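Local coordinates for protein Ufm1-specific protease (Caenorhabditis elegans, PDB 5EJJ) that cleaves the peptide bond at the C-terminal glycine of the ubiquitin-like modifier Ufm1 as a thiol protease, and is required for localising certain odorant receptors to cilia, at residues V299-L304 and L341-E346. Sequence-based numbering, arbitrary orientation.
Sequences VSLLHL and LALHSE
No flat group joins Leu301 to Leu341 and Leu343; the interface is made by leucine methyl groups, with the rings of His303 and His344 set back from it. The His344 ring has the Glu346 carboxylate at its edge, OE1 lying in the ring plane 3.6 Å from His344 CE1, while the His303 ring is tethered through NE2 to Ser70 OG. Leu301 meets its two partners with different branches. Its CD2 lies 3.6 Å from Leu341 CD1, the two side chains crossing at a slant, and its CD1 faces Leu343 CD1 more loosely at 4.3 Å. Leu301 CG stands beside the backbone N and opposite the carbonyl carbon (chi1 -59°), a setting that sends the fork across to the loop. Leu343 CD2 packs against Leu341 CB at 3.6 Å. Further cover comes from Ser128 on Leu301 and Val199 on Leu343. No hydrogen bond spans the two segments; the backbone of Leu341 instead bonds to Thr292, in the strand paired with 302-306. This is plain apolar packing, away from the catalytic residues, of an irregular loop against the residue just before the second strand of an antiparallel beta hairpin, within the UfSP2 N-terminal family region.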
# COMPACT_ATOMS: atom_id res chain seq x y z
N VAL A 299 4.77 -4.38 -6.18
CA VAL A 299 4.31 -5.75 -6.02
C VAL A 299 5.09 -6.46 -4.93
O VAL A 299 4.95 -7.66 -4.74
CB VAL A 299 4.46 -6.55 -7.31
CG1 VAL A 299 3.60 -5.96 -8.35
CG2 VAL A 299 5.90 -6.52 -7.77
N SER A 300 5.91 -5.71 -4.21
CA SER A 300 6.52 -6.20 -3.00
C SER A 300 6.43 -5.00 -2.05
O SER A 300 6.36 -3.86 -2.52
CB SER A 300 7.96 -6.66 -3.28
OG SER A 300 8.77 -6.72 -2.10
N LEU A 301 6.41 -5.26 -0.74
CA LEU A 301 6.17 -4.24 0.27
C LEU A 301 7.37 -3.33 0.48
O LEU A 301 8.47 -3.63 0.02
CB LEU A 301 5.79 -4.91 1.59
CG LEU A 301 4.54 -5.79 1.53
CD1 LEU A 301 4.43 -6.67 2.76
CD2 LEU A 301 3.29 -4.91 1.40
N LEU A 302 7.14 -2.22 1.18
CA LEU A 302 8.17 -1.24 1.53
C LEU A 302 8.17 -1.10 3.04
O LEU A 302 7.11 -0.93 3.65
CB LEU A 302 7.83 0.12 0.93
CG LEU A 302 8.60 1.36 1.39
CD1 LEU A 302 10.01 1.41 0.87
CD2 LEU A 302 7.89 2.55 0.88
N HIS A 303 9.35 -1.17 3.66
CA HIS A 303 9.45 -1.27 5.11
C HIS A 303 10.24 -0.11 5.67
O HIS A 303 11.35 0.14 5.25
CB HIS A 303 10.15 -2.56 5.48
CG HIS A 303 9.66 -3.74 4.74
ND1 HIS A 303 8.83 -4.69 5.31
CD2 HIS A 303 9.87 -4.15 3.46
CE1 HIS A 303 8.56 -5.62 4.41
NE2 HIS A 303 9.18 -5.32 3.29
N LEU A 304 9.67 0.60 6.63
CA LEU A 304 10.32 1.80 7.09
C LEU A 304 10.14 2.01 8.57
O LEU A 304 9.06 1.77 9.13
CB LEU A 304 9.78 3.01 6.33
CG LEU A 304 9.95 3.06 4.82
CD1 LEU A 304 9.18 4.23 4.27
CD2 LEU A 304 11.42 3.15 4.45
N LEU A 341 -0.05 -0.44 6.19
CA LEU A 341 -0.86 -1.63 6.34
C LEU A 341 -0.81 -2.00 7.81
O LEU A 341 0.17 -1.74 8.51
CB LEU A 341 -0.33 -2.76 5.47
CG LEU A 341 -0.03 -2.21 4.08
CD1 LEU A 341 0.52 -3.27 3.12
CD2 LEU A 341 -1.26 -1.54 3.50
N ALA A 342 -1.87 -2.60 8.31
CA ALA A 342 -1.82 -3.03 9.68
C ALA A 342 -1.77 -4.55 9.63
O ALA A 342 -2.81 -5.23 9.56
CB ALA A 342 -3.04 -2.53 10.42
N LEU A 343 -0.56 -5.08 9.60
CA LEU A 343 -0.42 -6.51 9.36
C LEU A 343 -0.36 -7.21 10.69
O LEU A 343 -0.83 -8.35 10.84
CB LEU A 343 0.81 -6.80 8.50
CG LEU A 343 0.93 -6.08 7.14
CD1 LEU A 343 2.20 -6.50 6.45
CD2 LEU A 343 -0.24 -6.32 6.22
N HIS A 344 0.22 -6.53 11.68
CA HIS A 344 0.30 -7.11 13.01
C HIS A 344 -0.89 -6.66 13.86
O HIS A 344 -1.31 -5.50 13.81
CB HIS A 344 1.62 -6.77 13.69
CG HIS A 344 1.91 -7.64 14.88
ND1 HIS A 344 1.76 -7.21 16.18
CD2 HIS A 344 2.31 -8.93 14.96
CE1 HIS A 344 2.07 -8.19 17.01
NE2 HIS A 344 2.41 -9.24 16.29
N SER A 345 -1.42 -7.59 14.64
CA SER A 345 -2.63 -7.33 15.41
C SER A 345 -2.40 -6.32 16.53
O SER A 345 -3.34 -5.68 17.01
CB SER A 345 -3.19 -8.64 15.96
OG SER A 345 -2.20 -9.36 16.68
N GLU A 346 -1.15 -6.16 16.94
CA GLU A 346 -0.85 -5.20 17.99
C GLU A 346 -0.39 -3.88 17.40
O GLU A 346 0.24 -3.06 18.07
CB GLU A 346 0.22 -5.76 18.95
CG GLU A 346 -0.30 -6.88 19.86
CD GLU A 346 0.82 -7.63 20.59
OE1 GLU A 346 2.00 -7.21 20.51
OE2 GLU A 346 0.51 -8.67 21.23